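Local coordinates for major capsid protein (Faustovirus, PDB 5J7O), which forms the double jelly-roll capsomer, a trimer of identical subunits, from which the capsid of this large double-stranded DNA virus is probably built, at residues B[186-191]-B[323-328]; B[199-204]-B[298-303]; B[239-244]-B[270-275]; B[481-486]-B[510-515]. All coordinates share one frame; numbering follows the deposited sequence.

Interaction 1 of 4, residues B[186-191]-B[323-328]; sequences FKRVKF and TVDIEQ
The F186 ring lies under a methyl of V324: CG1 stands 3.6 Å from the ring centroid, a CH-pi contact over the face and displaced toward the rim near CD1. Swinging CG1 anti to the backbone N (chi1 -180°) is what carries that methyl over the ring. I326 comes in obliquely beside it, CD1 lying 3.6 Å from F186 CE1, and the two side chains run the same way. These residues and V189 form the apolar face of an antiparallel strand pair. The other face is polar. There K190 and T323 lie side by side, their backbones joined by two bonds, K190 N to T323 O at 2.7 Å and T323 N to K190 O at 2.9 Å. The aliphatic part of R188 runs along D325, with CG 3.4 Å from OD2, while its guanidinium leads away; D325 OD1 is bonded to T88. At the corner by K187 the bond from K187 N to D325 O is weak and bent. K187 CG passes E327 OE1 at 3.2 Å, the two side chains crossing at about a right angle; E327 OE2 is hydrogen-bonded to N331. In the four-stranded antiparallel sheet, 186-193 and 320-326 are the inner pair, flanked by 196-202 and 88-92, and F186 packs onto strand 99-109.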
loop_
_atom_site.group_PDB
_atom_site.type_symbol
_atom_site.label_atom_id
_atom_site.label_comp_id
_atom_site.label_asym_id
_atom_site.label_seq_id
_atom_site.Cartn_x
_atom_site.Cartn_y
_atom_site.Cartn_z
ATOM N N PHE B 186 18.813 16.694 -11.206
ATOM C CA PHE B 186 19.378 16.579 -12.548
ATOM C C PHE B 186 18.456 17.309 -13.517
ATOM O O PHE B 186 17.453 16.754 -13.976
ATOM C CB PHE B 186 19.558 15.116 -12.939
ATOM C CG PHE B 186 20.633 14.403 -12.161
ATOM C CD1 PHE B 186 21.402 15.076 -11.225
ATOM C CD2 PHE B 186 20.879 13.058 -12.376
ATOM C CE1 PHE B 186 22.390 14.421 -10.515
ATOM C CE2 PHE B 186 21.866 12.397 -11.670
ATOM C CZ PHE B 186 22.623 13.080 -10.739
ATOM N N LYS B 187 18.790 18.567 -13.816
ATOM C CA LYS B 187 18.058 19.306 -14.839
ATOM C C LYS B 187 18.112 18.579 -16.174
ATOM O O LYS B 187 17.076 18.312 -16.794
ATOM C CB LYS B 187 18.629 20.716 -14.985
ATOM C CG LYS B 187 18.277 21.668 -13.864
ATOM C CD LYS B 187 18.834 23.051 -14.158
ATOM C CE LYS B 187 18.420 23.523 -15.544
ATOM N NZ LYS B 187 19.089 24.797 -15.928
ATOM N N ARG B 188 19.318 18.260 -16.638
ATOM C CA ARG B 188 19.517 17.523 -17.875
ATOM C C ARG B 188 20.556 16.435 -17.646
ATOM O O ARG B 188 21.479 16.592 -16.842
ATOM C CB ARG B 188 19.965 18.445 -19.023
ATOM C CG ARG B 188 19.249 19.790 -19.065
ATOM C CD ARG B 188 19.385 20.464 -20.420
ATOM N NE ARG B 188 18.441 19.922 -21.395
ATOM C CZ ARG B 188 17.207 20.383 -21.574
ATOM N NH1 ARG B 188 16.762 21.396 -20.843
ATOM N NH2 ARG B 188 16.416 19.830 -22.483
ATOM N N VAL B 189 20.386 15.320 -18.353
ATOM C CA VAL B 189 21.305 14.188 -18.301
ATOM C C VAL B 189 21.609 13.784 -19.735
ATOM O O VAL B 189 20.690 13.461 -20.497
ATOM C CB VAL B 189 20.722 13.002 -17.514
ATOM C CG1 VAL B 189 21.704 11.843 -17.499
ATOM C CG2 VAL B 189 20.368 13.422 -16.095
ATOM N N LYS B 190 22.888 13.796 -20.105
ATOM C CA LYS B 190 23.303 13.618 -21.489
ATOM C C LYS B 190 24.220 12.413 -21.640
ATOM O O LYS B 190 25.130 12.205 -20.830
ATOM C CB LYS B 190 24.021 14.868 -22.011
ATOM C CG LYS B 190 23.104 16.037 -22.332
ATOM C CD LYS B 190 23.904 17.313 -22.550
ATOM C CE LYS B 190 25.030 17.100 -23.550
ATOM N NZ LYS B 190 25.889 18.310 -23.678
ATOM N N PHE B 191 23.974 11.626 -22.686
ATOM C CA PHE B 191 24.895 10.595 -23.156
ATOM C C PHE B 191 25.480 11.095 -24.471
ATOM O O PHE B 191 24.792 11.111 -25.497
ATOM C CB PHE B 191 24.187 9.253 -23.336
ATOM C CG PHE B 191 25.082 8.162 -23.860
ATOM C CD1 PHE B 191 26.420 8.111 -23.505
ATOM C CD2 PHE B 191 24.586 7.196 -24.720
ATOM C CE1 PHE B 191 27.244 7.113 -23.990
ATOM C CE2 PHE B 191 25.406 6.196 -25.210
ATOM C CZ PHE B 191 26.736 6.155 -24.844
ATOM N N THR B 323 27.090 13.689 -19.253
ATOM C CA THR B 323 27.026 15.072 -18.801
ATOM C C THR B 323 25.741 15.280 -18.012
ATOM O O THR B 323 24.668 14.844 -18.439
ATOM C CB THR B 323 27.092 16.037 -19.988
ATOM O OG1 THR B 323 28.417 16.031 -20.536
ATOM C CG2 THR B 323 26.725 17.450 -19.563
ATOM N N VAL B 324 25.854 15.935 -16.858
ATOM C CA VAL B 324 24.726 16.148 -15.960
ATOM C C VAL B 324 24.677 17.622 -15.580
ATOM O O VAL B 324 25.655 18.162 -15.049
ATOM C CB VAL B 324 24.821 15.275 -14.697
ATOM C CG1 VAL B 324 23.628 15.528 -13.798
ATOM C CG2 VAL B 324 24.910 13.800 -15.066
ATOM N N ASP B 325 23.545 18.268 -15.851
ATOM C CA ASP B 325 23.290 19.621 -15.377
ATOM C C ASP B 325 22.616 19.550 -14.012
ATOM O O ASP B 325 21.666 18.784 -13.821
ATOM C CB ASP B 325 22.414 20.393 -16.363
ATOM C CG ASP B 325 23.111 20.652 -17.685
ATOM O OD1 ASP B 325 24.357 20.567 -17.730
ATOM O OD2 ASP B 325 22.414 20.949 -18.678
ATOM N N ILE B 326 23.110 20.345 -13.066
ATOM C CA ILE B 326 22.661 20.301 -11.680
ATOM C C ILE B 326 21.787 21.517 -11.405
ATOM O O ILE B 326 22.145 22.645 -11.768
ATOM C CB ILE B 326 23.851 20.239 -10.707
ATOM C CG1 ILE B 326 24.691 18.992 -10.987
ATOM C CG2 ILE B 326 23.367 20.233 -9.267
ATOM C CD1 ILE B 326 23.922 17.695 -10.843
ATOM N N GLU B 327 20.644 21.283 -10.765
ATOM C CA GLU B 327 19.694 22.334 -10.442
ATOM C C GLU B 327 20.283 23.301 -9.413
ATOM O O GLU B 327 21.206 22.970 -8.663
ATOM C CB GLU B 327 18.396 21.713 -9.917
ATOM C CG GLU B 327 17.274 22.691 -9.608
ATOM C CD GLU B 327 16.798 23.444 -10.832
ATOM O OE1 GLU B 327 16.213 22.807 -11.733
ATOM O OE2 GLU B 327 17.013 24.672 -10.896
ATOM N N GLN B 328 19.745 24.520 -9.399
ATOM C CA GLN B 328 20.101 25.487 -8.370
ATOM C C GLN B 328 19.679 24.974 -6.997
ATOM O O GLN B 328 18.729 24.197 -6.864
ATOM C CB GLN B 328 19.436 26.835 -8.652
ATOM C CG GLN B 328 19.515 27.285 -10.101
ATOM C CD GLN B 328 18.804 28.605 -10.339
ATOM O OE1 GLN B 328 18.962 29.554 -9.573
ATOM N NE2 GLN B 328 18.012 28.666 -11.403
#

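Interaction 2 of 4, residues B[199-204]-B[298-303]; sequences DEYTAL and PLLFWF
Y201 reaches from its strand into the loop 298-303. Its CB points toward the loop, and with chi1 at 62° CG sits between the backbone N and the carbonyl carbon. Along one edge of the ring, CD2 and CE2 approach F301, each 4.0 Å from CE1; CE2 lies over the F301 face, offset toward its rim. This is an edge-to-face pair, centroids 5.3 Å apart and planes at 62°. L300 lies off the tyrosine ring plane on one side, its CD1 4.1 Å from Y201 CE1 and its CB at a similar distance from CZ, the two side chains crossing at about a right angle. At the tip, Y201 OH accepts a nearly straight bond from L300 N, 2.9 Å with 163° at the hydrogen. The same oxygen also touches L299 CA. The bond grips the backbone amide of the residue at the centre of an inverse gamma turn. F301 is held from a second direction: D199 OD2 lies in the plane of its ring, at the edge, 3.2 Å from CD1. That oxygen is buried and has no polar partner in the model, whereas OD1 is bonded to Y421 N. W302 closes in at the D199 end, with CZ3 near CB. The result is a buried aromatic cluster, joined by Y421 of strand 415-428, that ties an edge strand of one jelly-roll sheet to the loop leaving strand 293-298.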
loop_
_atom_site.group_PDB
_atom_site.type_symbol
_atom_site.label_atom_id
_atom_site.label_comp_id
_atom_site.label_asym_id
_atom_site.label_seq_id
_atom_site.Cartn_x
_atom_site.Cartn_y
_atom_site.Cartn_z
ATOM N N ASP B 199 21.602 10.752 -26.594
ATOM C CA ASP B 199 20.311 10.693 -25.924
ATOM C C ASP B 199 20.376 11.563 -24.680
ATOM O O ASP B 199 21.435 11.706 -24.062
ATOM C CB ASP B 199 19.919 9.258 -25.555
ATOM C CG ASP B 199 18.482 9.154 -25.082
ATOM O OD1 ASP B 199 17.653 9.978 -25.524
ATOM O OD2 ASP B 199 18.180 8.255 -24.269
ATOM N N GLU B 200 19.233 12.140 -24.321
ATOM C CA GLU B 200 19.170 13.047 -23.186
ATOM C C GLU B 200 17.737 13.136 -22.687
ATOM O O GLU B 200 16.786 12.954 -23.452
ATOM C CB GLU B 200 19.688 14.439 -23.558
ATOM C CG GLU B 200 19.054 15.004 -24.815
ATOM C CD GLU B 200 19.415 16.454 -25.051
ATOM O OE1 GLU B 200 19.752 17.152 -24.071
ATOM O OE2 GLU B 200 19.361 16.896 -26.218
ATOM N N TYR B 201 17.598 13.419 -21.393
ATOM C CA TYR B 201 16.291 13.627 -20.786
ATOM C C TYR B 201 16.433 14.650 -19.668
ATOM O O TYR B 201 17.541 14.994 -19.248
ATOM C CB TYR B 201 15.693 12.314 -20.264
ATOM C CG TYR B 201 16.502 11.632 -19.181
ATOM C CD1 TYR B 201 16.348 11.983 -17.845
ATOM C CD2 TYR B 201 17.406 10.627 -19.493
ATOM C CE1 TYR B 201 17.081 11.363 -16.854
ATOM C CE2 TYR B 201 18.143 9.998 -18.506
ATOM C CZ TYR B 201 17.976 10.370 -17.189
ATOM O OH TYR B 201 18.706 9.748 -16.203
ATOM N N THR B 202 15.295 15.136 -19.189
ATOM C CA THR B 202 15.253 16.154 -18.149
ATOM C C THR B 202 14.602 15.581 -16.891
ATOM O O THR B 202 14.288 14.391 -16.812
ATOM C CB THR B 202 14.504 17.398 -18.634
ATOM O OG1 THR B 202 13.119 17.080 -18.821
ATOM C CG2 THR B 202 15.084 17.898 -19.946
ATOM N N ALA B 203 14.405 16.452 -15.898
ATOM C CA ALA B 203 13.628 16.067 -14.726
ATOM C C ALA B 203 12.183 15.770 -15.099
ATOM O O ALA B 203 11.508 15.004 -14.405
ATOM C CB ALA B 203 13.689 17.171 -13.669
ATOM N N LEU B 204 11.697 16.366 -16.191
ATOM C CA LEU B 204 10.344 16.079 -16.653
ATOM C C LEU B 204 10.205 14.623 -17.074
ATOM O O LEU B 204 9.197 13.975 -16.767
ATOM C CB LEU B 204 9.980 17.015 -17.804
ATOM C CG LEU B 204 9.929 18.489 -17.408
ATOM C CD1 LEU B 204 9.590 19.359 -18.599
ATOM C CD2 LEU B 204 8.914 18.679 -16.301
ATOM N N PRO B 298 19.631 6.643 -10.551
ATOM C CA PRO B 298 19.881 5.860 -11.765
ATOM C C PRO B 298 19.725 6.712 -13.013
ATOM O O PRO B 298 18.901 7.628 -13.072
ATOM C CB PRO B 298 18.811 4.761 -11.711
ATOM C CG PRO B 298 18.260 4.804 -10.303
ATOM C CD PRO B 298 18.397 6.224 -9.871
ATOM N N LEU B 299 20.533 6.397 -14.022
ATOM C CA LEU B 299 20.471 7.082 -15.309
ATOM C C LEU B 299 19.549 6.287 -16.227
ATOM O O LEU B 299 19.862 5.154 -16.606
ATOM C CB LEU B 299 21.865 7.242 -15.906
ATOM C CG LEU B 299 22.856 8.004 -15.019
ATOM C CD1 LEU B 299 24.115 8.360 -15.792
ATOM C CD2 LEU B 299 22.217 9.251 -14.420
ATOM N N LEU B 300 18.415 6.887 -16.585
ATOM C CA LEU B 300 17.302 6.163 -17.200
ATOM C C LEU B 300 17.451 6.092 -18.723
ATOM O O LEU B 300 16.578 6.509 -19.483
ATOM C CB LEU B 300 15.983 6.821 -16.810
ATOM C CG LEU B 300 15.833 7.221 -15.340
ATOM C CD1 LEU B 300 14.816 8.342 -15.194
ATOM C CD2 LEU B 300 15.433 6.024 -14.492
ATOM N N PHE B 301 18.576 5.538 -19.165
ATOM C CA PHE B 301 18.799 5.311 -20.584
ATOM C C PHE B 301 18.382 3.892 -20.972
ATOM O O PHE B 301 18.133 3.033 -20.125
ATOM C CB PHE B 301 20.262 5.558 -20.950
ATOM C CG PHE B 301 20.680 7.000 -20.858
ATOM C CD1 PHE B 301 20.124 7.952 -21.697
ATOM C CD2 PHE B 301 21.645 7.397 -19.948
ATOM C CE1 PHE B 301 20.512 9.276 -21.618
ATOM C CE2 PHE B 301 22.038 8.721 -19.866
ATOM C CZ PHE B 301 21.470 9.661 -20.702
ATOM N N TRP B 302 18.310 3.655 -22.286
ATOM C CA TRP B 302 17.811 2.372 -22.776
ATOM C C TRP B 302 18.784 1.242 -22.459
ATOM O O TRP B 302 18.360 0.111 -22.198
ATOM C CB TRP B 302 17.545 2.449 -24.283
ATOM C CG TRP B 302 18.774 2.227 -25.104
ATOM C CD1 TRP B 302 19.210 1.043 -25.621
ATOM C CD2 TRP B 302 19.749 3.208 -25.472
ATOM N NE1 TRP B 302 20.392 1.225 -26.294
ATOM C CE2 TRP B 302 20.745 2.546 -26.217
ATOM C CE3 TRP B 302 19.876 4.583 -25.248
ATOM C CZ2 TRP B 302 21.849 3.211 -26.740
ATOM C CZ3 TRP B 302 20.973 5.239 -25.767
ATOM C CH2 TRP B 302 21.945 4.553 -26.504
ATOM N N PHE B 303 20.088 1.531 -22.435
ATOM C CA PHE B 303 21.091 0.478 -22.329
ATOM C C PHE B 303 21.221 -0.009 -20.894
ATOM O O PHE B 303 22.228 -0.619 -20.526
ATOM C CB PHE B 303 22.447 0.956 -22.864
ATOM C CG PHE B 303 22.923 2.246 -22.268
ATOM C CD1 PHE B 303 23.565 2.270 -21.037
ATOM C CD2 PHE B 303 22.750 3.436 -22.949
ATOM C CE1 PHE B 303 24.014 3.464 -20.497
ATOM C CE2 PHE B 303 23.201 4.631 -22.418
ATOM C CZ PHE B 303 23.831 4.645 -21.187
#

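Interaction 3 of 4, residues B[239-244]-B[270-275]; sequences VNIAST and AITARK
T272 OG1 accepts the backbone N-H of A242 in the shortest polar bond here, 2.8 Å and fairly straight at 163°. Just beyond it, a classic beta bulge joins the ends of the two-stranded antiparallel sheet formed by 232-240 and 273-280. V239 and N240 both face A273, whose carbonyl oxygen takes V239 N at 2.9 Å and, more weakly, N240 N at 3.4 Å; the return bond runs from A273 N to N240 O. The T272 side chain straddles this region: OG1 serves A242, while CG2, anti to the backbone N (chi1 -62° for OG1), rests 3.3 Å from N240 O. Past that point the first strand gives way to a type II turn from I241 to T244. N240 leans CB against I271 O at 3.3 Å, and its ND2 is bonded to P478 O of the third subunit. R274 forms a salt bridge with E229 of the second subunit, where R274 and K275 extend the sheet across the interface. At the far end V239 and K275 cross at about a right angle, the methyl CG1 lying 3.7 Å from K275 CD and the other methyl, CG2, 3.5 Å from A273 O.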
loop_
_atom_site.group_PDB
_atom_site.type_symbol
_atom_site.label_atom_id
_atom_site.label_comp_id
_atom_site.label_asym_id
_atom_site.label_seq_id
_atom_site.Cartn_x
_atom_site.Cartn_y
_atom_site.Cartn_z
ATOM N N VAL B 239 -6.818 0.270 21.590
ATOM C CA VAL B 239 -7.931 1.208 21.579
ATOM C C VAL B 239 -9.250 0.510 21.887
ATOM O O VAL B 239 -10.117 1.079 22.548
ATOM C CB VAL B 239 -7.994 1.960 20.231
ATOM C CG1 VAL B 239 -6.693 2.710 19.985
ATOM C CG2 VAL B 239 -8.281 1.005 19.080
ATOM N N ASN B 240 -9.403 -0.726 21.421
ATOM C CA ASN B 240 -10.518 -1.582 21.786
ATOM C C ASN B 240 -9.988 -2.751 22.603
ATOM O O ASN B 240 -8.955 -3.337 22.267
ATOM C CB ASN B 240 -11.256 -2.100 20.547
ATOM C CG ASN B 240 -12.015 -1.006 19.817
ATOM O OD1 ASN B 240 -11.732 0.183 19.982
ATOM N ND2 ASN B 240 -12.985 -1.403 19.002
ATOM N N ILE B 241 -10.684 -3.072 23.688
ATOM C CA ILE B 241 -10.376 -4.236 24.509
ATOM C C ILE B 241 -11.680 -4.976 24.748
ATOM O O ILE B 241 -12.640 -4.393 25.265
ATOM C CB ILE B 241 -9.708 -3.855 25.841
ATOM C CG1 ILE B 241 -8.362 -3.170 25.595
ATOM C CG2 ILE B 241 -9.527 -5.086 26.713
ATOM C CD1 ILE B 241 -7.617 -2.821 26.866
ATOM N N ALA B 242 -11.717 -6.251 24.363
ATOM C CA ALA B 242 -12.948 -7.029 24.412
ATOM C C ALA B 242 -13.567 -6.994 25.802
ATOM O O ALA B 242 -12.889 -7.233 26.805
ATOM C CB ALA B 242 -12.669 -8.475 23.992
ATOM N N SER B 243 -14.861 -6.663 25.846
ATOM C CA SER B 243 -15.706 -6.665 27.041
ATOM C C SER B 243 -15.436 -5.495 27.980
ATOM O O SER B 243 -15.797 -5.564 29.161
ATOM C CB SER B 243 -15.587 -7.982 27.819
ATOM O OG SER B 243 -15.826 -9.097 26.977
ATOM N N THR B 244 -14.824 -4.413 27.502
ATOM C CA THR B 244 -14.672 -3.206 28.304
ATOM C C THR B 244 -14.692 -1.997 27.375
ATOM O O THR B 244 -14.870 -2.126 26.160
ATOM C CB THR B 244 -13.397 -3.252 29.154
ATOM O OG1 THR B 244 -13.417 -2.177 30.104
ATOM C CG2 THR B 244 -12.169 -3.118 28.282
ATOM N N ALA B 270 -16.302 -5.564 21.033
ATOM C CA ALA B 270 -16.359 -6.976 20.685
ATOM C C ALA B 270 -15.007 -7.548 20.282
ATOM O O ALA B 270 -14.820 -8.768 20.361
ATOM C CB ALA B 270 -17.363 -7.208 19.550
ATOM N N ILE B 271 -14.067 -6.705 19.855
ATOM C CA ILE B 271 -12.726 -7.132 19.491
ATOM C C ILE B 271 -11.717 -6.308 20.285
ATOM O O ILE B 271 -12.051 -5.294 20.898
ATOM C CB ILE B 271 -12.453 -7.001 17.977
ATOM C CG1 ILE B 271 -12.423 -5.526 17.569
ATOM C CG2 ILE B 271 -13.493 -7.767 17.174
ATOM C CD1 ILE B 271 -12.011 -5.299 16.131
ATOM N N THR B 272 -10.469 -6.766 20.264
ATOM C CA THR B 272 -9.345 -6.069 20.876
ATOM C C THR B 272 -8.386 -5.652 19.770
ATOM O O THR B 272 -7.852 -6.510 19.062
ATOM C CB THR B 272 -8.636 -6.960 21.897
ATOM O OG1 THR B 272 -9.543 -7.298 22.954
ATOM C CG2 THR B 272 -7.423 -6.246 22.478
ATOM N N ALA B 273 -8.161 -4.345 19.627
ATOM C CA ALA B 273 -7.460 -3.833 18.459
ATOM C C ALA B 273 -6.495 -2.715 18.829
ATOM O O ALA B 273 -6.687 -1.998 19.815
ATOM C CB ALA B 273 -8.446 -3.319 17.403
ATOM N N ARG B 274 -5.450 -2.583 18.014
ATOM C CA ARG B 274 -4.559 -1.434 17.997
ATOM C C ARG B 274 -4.783 -0.646 16.714
ATOM O O ARG B 274 -5.250 -1.181 15.706
ATOM C CB ARG B 274 -3.086 -1.854 18.067
ATOM C CG ARG B 274 -2.762 -2.984 19.021
ATOM C CD ARG B 274 -1.277 -3.327 18.956
ATOM N NE ARG B 274 -0.969 -4.299 17.909
ATOM C CZ ARG B 274 0.250 -4.511 17.420
ATOM N NH1 ARG B 274 1.279 -3.805 17.870
ATOM N NH2 ARG B 274 0.441 -5.420 16.473
ATOM N N LYS B 275 -4.430 0.634 16.755
ATOM C CA LYS B 275 -4.407 1.448 15.551
ATOM C C LYS B 275 -3.002 1.471 14.965
ATOM O O LYS B 275 -2.003 1.410 15.689
ATOM C CB LYS B 275 -4.870 2.878 15.840
ATOM C CG LYS B 275 -6.328 2.993 16.251
ATOM C CD LYS B 275 -6.685 4.410 16.687
ATOM C CE LYS B 275 -6.774 5.362 15.506
ATOM N NZ LYS B 275 -7.277 6.702 15.927
#

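Interaction 4 of 4, residues B[481-486]-B[510-515]; sequences DVSQSY and VMQNQY
Backbone hydrogen bonds carry most of the join between D481 and S483 on one strand and V510 to N513 on the other. S483 and V510 form a regular pair, S483 N to V510 O at 2.9 Å being almost straight (172°), with the return bond from V510 N. One step on, the register slips at a classic beta bulge: Q512 and N513 both face D481. D481 O takes Q512 N at 2.7 Å and N513 N only weakly at 3.4 Å, while D481 N gives to N513 O at 2.8 Å.

Among the side chains, the D481 carboxylate lies at the edge of the Y515 ring, OD2 3.3 Å from CE1, with the two planes 71° apart. Water 1 donates to both D481 OD2, at 2.9 Å, and Q512 OE1, bridging the polar ends across the strands. Q512, extended with CG anti to the backbone N (chi1 -171°), reaches on to Q512 of the second and third subunits.

Packing is slighter: S483 OG rests 3.6 Å from Q512 CB, and this buried hydroxyl has no polar partner in the model.

Strand 473-490 is the outermost of its seven-stranded mixed sheet within the chain, and 503-521 lies between it and 364-375, onto which V510 and M511 pack through Y373 and T372.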
loop_
_atom_site.group_PDB
_atom_site.type_symbol
_atom_site.label_atom_id
_atom_site.label_comp_id
_atom_site.label_asym_id
_atom_site.label_seq_id
_atom_site.Cartn_x
_atom_site.Cartn_y
_atom_site.Cartn_z
ATOM N N ASP B 481 -7.895 18.336 13.793
ATOM C CA ASP B 481 -8.166 17.524 14.972
ATOM C C ASP B 481 -8.422 18.469 16.139
ATOM O O ASP B 481 -7.528 19.223 16.539
ATOM C CB ASP B 481 -7.000 16.584 15.282
ATOM C CG ASP B 481 -6.822 15.507 14.231
ATOM O OD1 ASP B 481 -7.760 15.282 13.435
ATOM O OD2 ASP B 481 -5.744 14.875 14.205
ATOM N N VAL B 482 -9.639 18.437 16.676
ATOM C CA VAL B 482 -10.090 19.410 17.664
ATOM C C VAL B 482 -10.354 18.694 18.980
ATOM O O VAL B 482 -11.064 17.682 19.011
ATOM C CB VAL B 482 -11.352 20.154 17.189
ATOM C CG1 VAL B 482 -11.646 21.337 18.100
ATOM C CG2 VAL B 482 -11.193 20.604 15.744
ATOM N N SER B 483 -9.790 19.224 20.061
ATOM C CA SER B 483 -10.054 18.738 21.408
ATOM C C SER B 483 -11.113 19.626 22.048
ATOM O O SER B 483 -10.877 20.819 22.269
ATOM C CB SER B 483 -8.779 18.730 22.252
ATOM O OG SER B 483 -7.834 17.802 21.748
ATOM N N GLN B 484 -12.276 19.049 22.332
ATOM C CA GLN B 484 -13.365 19.757 22.991
ATOM C C GLN B 484 -13.415 19.370 24.462
ATOM O O GLN B 484 -13.283 18.194 24.811
ATOM C CB GLN B 484 -14.706 19.444 22.321
ATOM C CG GLN B 484 -15.920 20.015 23.042
ATOM C CD GLN B 484 -16.099 21.503 22.809
ATOM O OE1 GLN B 484 -16.247 21.949 21.672
ATOM N NE2 GLN B 484 -16.091 22.279 23.887
ATOM N N SER B 485 -13.600 20.368 25.324
ATOM C CA SER B 485 -13.705 20.135 26.755
ATOM C C SER B 485 -14.840 20.971 27.322
ATOM O O SER B 485 -15.186 22.025 26.785
ATOM C CB SER B 485 -12.400 20.475 27.485
ATOM O OG SER B 485 -12.219 21.877 27.588
ATOM N N TYR B 486 -15.416 20.482 28.416
ATOM C CA TYR B 486 -16.422 21.212 29.167
ATOM C C TYR B 486 -16.091 21.124 30.648
ATOM O O TYR B 486 -15.467 20.163 31.106
ATOM C CB TYR B 486 -17.835 20.668 28.912
ATOM C CG TYR B 486 -18.238 20.675 27.456
ATOM C CD1 TYR B 486 -18.713 21.831 26.851
ATOM C CD2 TYR B 486 -18.145 19.523 26.687
ATOM C CE1 TYR B 486 -19.081 21.840 25.519
ATOM C CE2 TYR B 486 -18.511 19.522 25.356
ATOM C CZ TYR B 486 -18.977 20.682 24.777
ATOM O OH TYR B 486 -19.343 20.682 23.450
ATOM N N VAL B 510 -9.377 23.332 21.486
ATOM C CA VAL B 510 -7.960 23.528 21.205
ATOM C C VAL B 510 -7.582 22.655 20.019
ATOM O O VAL B 510 -7.909 21.461 19.992
ATOM C CB VAL B 510 -7.084 23.200 22.427
ATOM C CG1 VAL B 510 -5.612 23.392 22.088
ATOM C CG2 VAL B 510 -7.475 24.069 23.610
ATOM N N MET B 511 -6.906 23.250 19.039
ATOM C CA MET B 511 -6.390 22.480 17.914
ATOM C C MET B 511 -5.364 21.468 18.406
ATOM O O MET B 511 -4.318 21.842 18.944
ATOM C CB MET B 511 -5.761 23.410 16.878
ATOM C CG MET B 511 -5.104 22.669 15.723
ATOM S SD MET B 511 -3.831 23.628 14.877
ATOM C CE MET B 511 -4.818 24.897 14.094
ATOM N N GLN B 512 -5.674 20.183 18.234
ATOM C CA GLN B 512 -4.734 19.142 18.629
ATOM C C GLN B 512 -3.717 18.868 17.528
ATOM O O GLN B 512 -2.531 18.671 17.809
ATOM C CB GLN B 512 -5.489 17.864 18.990
ATOM C CG GLN B 512 -4.626 16.789 19.629
ATOM C CD GLN B 512 -5.390 15.506 19.892
ATOM O OE1 GLN B 512 -6.206 15.077 19.076
ATOM N NE2 GLN B 512 -5.130 14.887 21.037
ATOM N N ASN B 513 -4.164 18.873 16.273
ATOM C CA ASN B 513 -3.282 18.714 15.126
ATOM C C ASN B 513 -4.036 19.173 13.887
ATOM O O ASN B 513 -5.257 19.338 13.905
ATOM C CB ASN B 513 -2.806 17.264 14.978
ATOM C CG ASN B 513 -1.552 17.146 14.133
ATOM O OD1 ASN B 513 -1.119 18.114 13.504
ATOM N ND2 ASN B 513 -0.964 15.956 14.109
ATOM N N GLN B 514 -3.287 19.375 12.805
ATOM C CA GLN B 514 -3.862 19.812 11.540
ATOM C C GLN B 514 -3.149 19.115 10.392
ATOM O O GLN B 514 -1.916 19.094 10.349
ATOM C CB GLN B 514 -3.758 21.332 11.378
ATOM C CG GLN B 514 -4.276 21.850 10.043
ATOM C CD GLN B 514 -4.166 23.358 9.914
ATOM O OE1 GLN B 514 -4.463 23.926 8.862
ATOM N NE2 GLN B 514 -3.738 24.014 10.987
ATOM N N TYR B 515 -3.926 18.550 9.471
ATOM C CA TYR B 515 -3.405 17.932 8.261
ATOM C C TYR B 515 -3.685 18.827 7.061
ATOM O O TYR B 515 -4.653 19.593 7.049
ATOM C CB TYR B 515 -4.035 16.555 8.015
ATOM C CG TYR B 515 -3.846 15.538 9.120
ATOM C CD1 TYR B 515 -4.739 15.462 10.181
ATOM C CD2 TYR B 515 -2.792 14.632 9.086
ATOM C CE1 TYR B 515 -4.579 14.527 11.186
ATOM C CE2 TYR B 515 -2.623 13.693 10.089
ATOM C CZ TYR B 515 -3.520 13.645 11.136
ATOM O OH TYR B 515 -3.356 12.712 12.135
HETATM O O HOH W 1 -4.246 14.717 16.691
#

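How the interactions relate
Interactions 1 and 2 are neighbours, their centres 10 Å apart, both reaching the same sheet: strands 186-193 and 196-202 pair directly, V189 with Y201 and F191 with D199, while 298-303 is the loop partner. Interaction 2 is the more buried, built from aromatic rings; interaction 1 is sheet pairing with one apolar and one polar face. Interactions 3 and 4 lie on the opposite side of the chain's centre, about 24 Å apart between centres, and both face other subunits. Each has a classic bulge, but 3 is partly exposed where strands end, and 4 is buried, set in long strands with both other subunits against it. Between subunits, K275 and D481 of the third subunit make a long, weak ion pair.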